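Local coordinates for phosphoribosyl-aminoimidazole carboxylase (Aspergillus clavatus, PDB 3K5I), which probably catalyses the ATP-dependent carboxylation of 5-aminoimidazole ribonucleotide to its N5-carboxyamino form in purine biosynthesis, as an ATP-grasp enzyme, at residues A[25-30]-A[314-319]; A[236-241]-A[332-337]; A[353-358]-A[377-382]. One frame throughout, in Å; residues are numbered along the deposited sequence.

Contact 1: residues A[25-30]-A[314-319]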
# COMPACT_ATOMS: atom_id res chain seq x y z
N ARG A 25 13.72 -7.07 15.13
CA ARG A 25 13.08 -6.41 16.26
C ARG A 25 11.57 -6.36 16.16
O ARG A 25 10.98 -6.34 15.07
CB ARG A 25 13.71 -5.05 16.53
CG ARG A 25 15.21 -5.20 16.32
CD ARG A 25 15.99 -4.08 16.93
NE ARG A 25 16.44 -3.16 15.91
CZ ARG A 25 16.63 -1.87 16.15
NH1 ARG A 25 16.43 -1.35 17.36
NH2 ARG A 25 17.04 -1.08 15.17
N LYS A 26 10.98 -6.34 17.35
CA LYS A 26 9.55 -6.30 17.53
C LYS A 26 9.23 -4.88 17.95
O LYS A 26 9.96 -4.25 18.72
CB LYS A 26 9.15 -7.34 18.59
CG LYS A 26 8.80 -8.74 18.01
CD LYS A 26 8.59 -9.90 19.02
CE LYS A 26 9.85 -10.29 19.79
NZ LYS A 26 9.88 -10.24 21.30
N VAL A 27 8.16 -4.34 17.39
CA VAL A 27 7.72 -2.98 17.69
C VAL A 27 6.38 -3.02 18.42
O VAL A 27 5.47 -3.71 17.91
CB VAL A 27 7.49 -2.17 16.41
CG1 VAL A 27 7.04 -0.80 16.85
CG2 VAL A 27 8.80 -2.05 15.57
N GLY A 28 6.27 -2.33 19.57
CA GLY A 28 5.03 -2.31 20.37
C GLY A 28 4.39 -1.01 19.99
O GLY A 28 5.07 0.05 20.09
N VAL A 29 3.14 -1.08 19.55
CA VAL A 29 2.47 0.18 19.20
C VAL A 29 1.31 0.40 20.16
O VAL A 29 0.39 -0.42 20.25
CB VAL A 29 1.98 0.34 17.71
CG1 VAL A 29 0.84 -0.60 17.40
CG2 VAL A 29 1.35 1.76 17.45
N LEU A 30 1.35 1.51 20.88
CA LEU A 30 0.26 1.78 21.80
C LEU A 30 -0.94 2.41 21.04
O LEU A 30 -0.87 3.57 20.66
CB LEU A 30 0.78 2.87 22.71
CG LEU A 30 1.33 2.51 24.09
CD1 LEU A 30 1.35 1.02 24.66
CD2 LEU A 30 2.56 3.41 24.07
N ALA A 314 12.73 5.50 11.64
CA ALA A 314 13.29 6.41 12.65
C ALA A 314 13.46 5.77 14.01
O ALA A 314 14.50 5.91 14.68
CB ALA A 314 12.45 7.66 12.78
N ILE A 315 12.41 5.09 14.45
CA ILE A 315 12.49 4.50 15.76
C ILE A 315 13.33 3.22 15.79
O ILE A 315 13.54 2.67 16.87
CB ILE A 315 11.07 4.11 16.29
CG1 ILE A 315 10.45 3.06 15.40
CG2 ILE A 315 10.11 5.29 16.43
CD1 ILE A 315 9.20 2.65 16.10
N LEU A 316 13.74 2.74 14.63
CA LEU A 316 14.54 1.51 14.49
C LEU A 316 15.95 1.83 14.02
O LEU A 316 16.73 0.91 13.75
CB LEU A 316 13.89 0.49 13.53
CG LEU A 316 12.70 -0.06 14.30
CD1 LEU A 316 11.81 -0.97 13.48
CD2 LEU A 316 13.09 -0.80 15.61
N ASP A 317 16.25 3.13 13.92
CA ASP A 317 17.54 3.60 13.46
C ASP A 317 17.88 3.06 12.09
O ASP A 317 19.03 2.69 11.85
CB ASP A 317 18.65 3.30 14.47
CG ASP A 317 18.29 3.92 15.81
OD1 ASP A 317 17.79 5.07 15.78
OD2 ASP A 317 18.38 3.25 16.87
N LEU A 318 16.87 3.02 11.22
CA LEU A 318 17.12 2.53 9.86
C LEU A 318 17.22 3.78 9.00
O LEU A 318 16.69 4.84 9.35
CB LEU A 318 16.05 1.60 9.29
CG LEU A 318 15.58 0.46 10.17
CD1 LEU A 318 14.82 -0.63 9.45
CD2 LEU A 318 16.82 -0.01 10.88
N PRO A 319 17.88 3.61 7.86
CA PRO A 319 18.14 4.70 6.93
C PRO A 319 16.94 5.38 6.36
O PRO A 319 15.91 4.79 6.08
CB PRO A 319 18.79 4.02 5.72
CG PRO A 319 19.41 2.81 6.26
CD PRO A 319 18.69 2.41 7.55

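Contact 2: residues A[236-241]-A[332-337]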
# COMPACT_ATOMS: atom_id res chain seq x y z
N CYS A 236 -10.26 17.67 10.37
CA CYS A 236 -9.64 17.82 9.07
C CYS A 236 -10.56 17.20 8.02
O CYS A 236 -11.21 16.15 8.21
CB CYS A 236 -8.30 17.08 9.06
SG CYS A 236 -7.43 17.02 7.45
N LYS A 237 -10.56 17.86 6.87
CA LYS A 237 -11.39 17.43 5.77
C LYS A 237 -10.55 17.13 4.53
O LYS A 237 -10.56 16.02 4.00
CB LYS A 237 -12.48 18.48 5.51
CG LYS A 237 -13.42 18.11 4.37
CD LYS A 237 -14.43 19.25 4.21
CE LYS A 237 -15.01 19.42 2.81
NZ LYS A 237 -15.82 20.68 2.77
N LEU A 238 -9.81 18.14 4.10
CA LEU A 238 -8.97 17.96 2.92
C LEU A 238 -7.54 18.33 3.21
O LEU A 238 -7.28 19.16 4.10
CB LEU A 238 -9.27 19.01 1.84
CG LEU A 238 -10.69 18.80 1.36
CD1 LEU A 238 -11.33 20.08 0.77
CD2 LEU A 238 -10.44 17.69 0.35
N VAL A 239 -6.67 17.73 2.40
CA VAL A 239 -5.23 18.04 2.43
C VAL A 239 -4.77 18.23 0.96
O VAL A 239 -5.09 17.36 0.17
CB VAL A 239 -4.37 17.02 3.23
CG1 VAL A 239 -2.86 17.39 3.10
CG2 VAL A 239 -4.78 17.00 4.73
N TYR A 240 -4.07 19.31 0.62
CA TYR A 240 -3.52 19.58 -0.74
C TYR A 240 -2.02 19.56 -0.57
O TYR A 240 -1.39 20.31 0.18
CB TYR A 240 -3.90 20.94 -1.30
CG TYR A 240 -5.39 21.10 -1.42
CD1 TYR A 240 -6.18 21.33 -0.29
CD2 TYR A 240 -6.02 20.95 -2.65
CE1 TYR A 240 -7.54 21.44 -0.38
CE2 TYR A 240 -7.42 21.06 -2.73
CZ TYR A 240 -8.16 21.34 -1.62
OH TYR A 240 -9.52 21.43 -1.83
N ALA A 241 -1.39 18.66 -1.28
CA ALA A 241 0.04 18.55 -1.08
C ALA A 241 0.77 18.63 -2.41
O ALA A 241 0.49 17.88 -3.31
CB ALA A 241 0.25 17.19 -0.31
N ILE A 332 -4.31 15.26 -3.43
CA ILE A 332 -5.31 15.82 -2.52
C ILE A 332 -5.85 14.64 -1.69
O ILE A 332 -6.18 13.59 -2.26
CB ILE A 332 -6.52 16.48 -3.34
CG1 ILE A 332 -6.00 17.63 -4.19
CG2 ILE A 332 -7.55 17.21 -2.42
CD1 ILE A 332 -6.99 18.03 -5.26
N MET A 333 -5.98 14.81 -0.37
CA MET A 333 -6.55 13.72 0.43
C MET A 333 -7.80 14.36 1.00
O MET A 333 -7.77 15.53 1.48
CB MET A 333 -5.62 13.24 1.55
CG MET A 333 -6.16 12.17 2.57
SD MET A 333 -5.92 12.77 4.28
CE MET A 333 -7.07 14.01 4.42
N LEU A 334 -8.86 13.55 0.92
CA LEU A 334 -10.18 13.89 1.45
C LEU A 334 -10.52 12.88 2.58
O LEU A 334 -10.31 11.68 2.43
CB LEU A 334 -11.23 13.81 0.33
CG LEU A 334 -12.66 14.12 0.82
CD1 LEU A 334 -12.99 15.60 0.93
CD2 LEU A 334 -13.57 13.57 -0.21
N ASN A 335 -10.98 13.32 3.74
CA ASN A 335 -11.28 12.35 4.79
C ASN A 335 -12.68 11.88 4.52
O ASN A 335 -13.41 12.66 3.96
CB ASN A 335 -11.31 13.02 6.19
CG ASN A 335 -9.98 12.86 6.91
OD1 ASN A 335 -9.17 12.00 6.54
ND2 ASN A 335 -9.73 13.71 7.90
N ILE A 336 -13.04 10.67 4.95
CA ILE A 336 -14.37 10.10 4.86
C ILE A 336 -14.77 10.07 6.32
O ILE A 336 -14.33 9.26 7.13
CB ILE A 336 -14.36 8.71 4.37
CG1 ILE A 336 -13.83 8.70 2.94
CG2 ILE A 336 -15.76 8.16 4.41
CD1 ILE A 336 -13.76 7.29 2.53
N ILE A 337 -15.62 11.01 6.67
CA ILE A 337 -16.10 11.22 8.02
C ILE A 337 -17.47 10.59 8.22
O ILE A 337 -18.29 10.67 7.30
CB ILE A 337 -16.30 12.79 8.01
CG1 ILE A 337 -14.96 13.41 7.71
CG2 ILE A 337 -16.83 13.31 9.31
CD1 ILE A 337 -13.96 12.63 8.55

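Contact 3: residues A[353-358]-A[377-382]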
# COMPACT_ATOMS: atom_id res chain seq x y z
N LEU A 353 -14.61 4.95 -6.08
CA LEU A 353 -14.20 3.88 -6.98
C LEU A 353 -14.15 4.43 -8.39
O LEU A 353 -13.44 3.92 -9.27
CB LEU A 353 -15.22 2.75 -6.97
CG LEU A 353 -15.16 1.80 -5.79
CD1 LEU A 353 -16.41 0.91 -5.95
CD2 LEU A 353 -13.88 0.98 -5.74
N SER A 354 -14.91 5.49 -8.64
CA SER A 354 -14.89 6.03 -10.00
C SER A 354 -14.09 7.28 -10.22
O SER A 354 -14.20 7.85 -11.29
CB SER A 354 -16.29 6.52 -10.38
OG SER A 354 -17.10 5.45 -10.80
N ILE A 355 -13.38 7.80 -9.23
CA ILE A 355 -12.60 9.03 -9.48
C ILE A 355 -11.30 8.58 -10.15
O ILE A 355 -10.73 7.56 -9.76
CB ILE A 355 -12.42 9.76 -8.19
CG1 ILE A 355 -13.80 9.99 -7.58
CG2 ILE A 355 -11.57 10.97 -8.44
CD1 ILE A 355 -14.72 11.10 -8.22
N PRO A 356 -10.84 9.27 -11.19
CA PRO A 356 -9.61 8.71 -11.78
C PRO A 356 -8.52 8.95 -10.73
O PRO A 356 -8.59 9.95 -10.03
CB PRO A 356 -9.36 9.55 -13.07
CG PRO A 356 -10.61 10.39 -13.27
CD PRO A 356 -11.47 10.34 -12.02
N ASN A 357 -7.50 8.09 -10.64
CA ASN A 357 -6.37 8.28 -9.71
C ASN A 357 -6.60 8.34 -8.23
O ASN A 357 -5.76 8.82 -7.47
CB ASN A 357 -5.63 9.58 -10.06
CG ASN A 357 -5.10 9.52 -11.47
OD1 ASN A 357 -5.21 8.44 -12.10
ND2 ASN A 357 -4.51 10.61 -11.97
N ALA A 358 -7.75 7.83 -7.82
CA ALA A 358 -8.09 7.93 -6.44
C ALA A 358 -7.75 6.67 -5.67
O ALA A 358 -8.20 5.57 -6.02
CB ALA A 358 -9.58 8.24 -6.39
N ILE A 377 -9.42 9.12 1.02
CA ILE A 377 -9.22 8.88 -0.40
C ILE A 377 -8.10 9.82 -0.74
O ILE A 377 -8.08 10.99 -0.31
CB ILE A 377 -10.30 9.46 -1.31
CG1 ILE A 377 -11.66 9.02 -0.80
CG2 ILE A 377 -10.06 8.98 -2.78
CD1 ILE A 377 -11.67 7.55 -0.57
N THR A 378 -7.16 9.29 -1.50
CA THR A 378 -6.08 10.19 -1.88
C THR A 378 -6.05 10.24 -3.40
O THR A 378 -5.92 9.20 -4.03
CB THR A 378 -4.65 9.75 -1.36
OG1 THR A 378 -4.53 9.96 0.03
CG2 THR A 378 -3.57 10.67 -1.92
N VAL A 379 -6.11 11.44 -3.95
CA VAL A 379 -6.03 11.55 -5.43
C VAL A 379 -4.74 12.26 -5.94
O VAL A 379 -4.36 13.35 -5.48
CB VAL A 379 -7.29 12.25 -5.98
CG1 VAL A 379 -7.24 12.48 -7.47
CG2 VAL A 379 -8.48 11.43 -5.62
N THR A 380 -4.03 11.62 -6.87
CA THR A 380 -2.79 12.24 -7.36
C THR A 380 -3.01 12.78 -8.80
O THR A 380 -4.04 12.55 -9.43
CB THR A 380 -1.74 11.14 -7.47
OG1 THR A 380 -2.29 10.08 -8.27
CG2 THR A 380 -1.50 10.53 -6.13
N ALA A 381 -2.02 13.47 -9.34
CA ALA A 381 -2.10 13.97 -10.70
C ALA A 381 -0.83 14.74 -10.98
O ALA A 381 -0.18 15.25 -10.06
CB ALA A 381 -3.36 14.72 -11.02
N PRO A 382 -0.44 14.79 -12.26
CA PRO A 382 0.82 15.47 -12.57
C PRO A 382 0.73 16.93 -12.17
O PRO A 382 1.76 17.53 -12.02
CB PRO A 382 1.03 15.27 -14.07
CG PRO A 382 -0.14 14.35 -14.56
CD PRO A 382 -0.85 13.85 -13.32
O HOH W 1 -3.39 7.77 -6.20

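Contact 1: residues A[25-30]-A[314-319]
The Schellman motif that ends helix 307-315 packs here against strand 26-30, the central strand of the parallel sheet in the preATP-grasp domain, and the residue just before it; Leu316 meets both Arg25 and Val27. Evidence for the motif is the positive phi of Asp317 (57°), the first residue to leave helical geometry, with two bonds back into the last turn, one of them the weak bond from Asp317 N to Ala314 O. This turn presents Leu316 to the strand, and the two methyls of Leu316 divide the work. CD1 packs on Val27 CG2 at 3.8 Å, while CD2 lies over the centre of one face of the Arg25 guanidinium, 3.7 Å above its plane. The Arg25 chain bends at chi3 (-104°), which carries the group over Leu316, the two side chains running past each other in opposite directions. Val27 has its CG1 anti to the backbone N (chi1 180°), and this branch meets Ile315 CD1 at 4.1 Å. Leu316 also touches Val89 and Ile315 touches Thr91, both on strand 89-92. The carboxylate of Asp317 is engaged elsewhere, in a salt bridge through OD1 to Lys268. The nearest approach across the contact brings Arg25 NH2 to 2.5 Å from Leu316 O.

Contact 2: residues A[236-241]-A[332-337]
Val239 and Met333 form the hydrogen-bonded pair that joins strands 236-241 and 332-337 as antiparallel neighbours, their short axes at 171°. Val239 N reaches Met333 O at 2.6 Å and Met333 N returns to Val239 O at 2.8 Å. Further along, Asn335 N bonds to Lys237 O at 2.7 Å, and CA-H...O contacts lie between these bonds. Lys237 and Leu238 both face Val230 on strand 221-232, a classic beta bulge.

The polar side-chain contact belongs to Asn335. Its ND2 bonds to Cys236 O at 2.9 Å, approaching from above the carbonyl plane, 63° out of it, and also bonds to Asn294 OD1. The Cys236 side chain lies about 7 Å from the bound ADP and magnesium ion.

Apolar contacts occupy both faces. On one, Ile332 CG2 makes a CH-pi contact with Tyr240, over the ring face but offset toward the rim, 4.2 Å from the centroid and 22° off the normal. The same methyl has Leu238 CD2 at 4.0 Å. Met384 of helix 384-399 covers Tyr240 and Ile332. On the other face, bends at chi2 and chi3 bring Met333 CE onto Val239 CG2 at 3.8 Å.

Chemically, the backbone bonds set the register, while two acceptors on one amide nitrogen, Cys236 O and Asn294 OD1, fix the rotation of the Asn335 amide.

Contact 3: residues A[353-358]-A[377-382]
Ala358 and Val379 form the close-packed part of this contact, a non-hydrogen-bonded antiparallel pair with CA atoms 4.3 Å apart. Ala358 CB meets Val379 CG2 at 3.5 Å, close for two methyl groups, and has Ile377 CG2 at 3.7 Å. Val379 sets CG1 anti to the backbone N, leaving CG2 beside that N to touch both Ala358 CB and, at 4.2 Å, Ile355 CG2. Leu394 of helix 384-399 packs on Ile355, extending this apolar patch.

The polar part is held more loosely. Thr380 N gives only a weak hydrogen bond to Asn357 O at 3.3 Å, although its angle at hydrogen is a fair 157°. A water donates to the same carbonyl oxygen and lies 3.3 Å from Thr380 OG1, bridging backbone and hydroxyl where the strand bond is long. The Asn357 amide adds a second link: ND2 bonds to Thr380 O at 3.2 Å. The acceptor lies near the amide plane, but the nitrogen stands above the carbonyl plane of Thr380, 47° out of it. Outside the pair of segments, Asn357 N bonds to Ser324 OG of the second subunit, placing the turn at the dimer interface.

Positive phi at the third residue, here Asn357 (61°), is the hallmark of a type II beta turn; spanning Ile355 to Ala358, it turns the loop after helix 344-352 into strand 358-362, the outermost of the antiparallel sheet within this chain.

Overall arrangement
Contacts 2 and 3 are neighbours in the eight-stranded antiparallel sheet, centres 12 Å apart. Strand 331-337 lies between 235-241 and 373-380, and probable hydrogen bonds from Val379 N to Ile332 O and from Leu334 N to Ile377 O carry the sheet from one contact into the next. Contact 1 stands apart, its centre 28 Å from contact 2 and 31 Å from contact 3, where the end of helix 307-315 meets strand 26-30 of the parallel sheet. Along the chain the segments of contacts 1 and 2 alternate, whereas contact 3 follows both. The chain thus returns to the N-terminal strand through helix 307-315 before strand 331-337 joins the C-terminal and ATP-grasp regions in one continuous sheet.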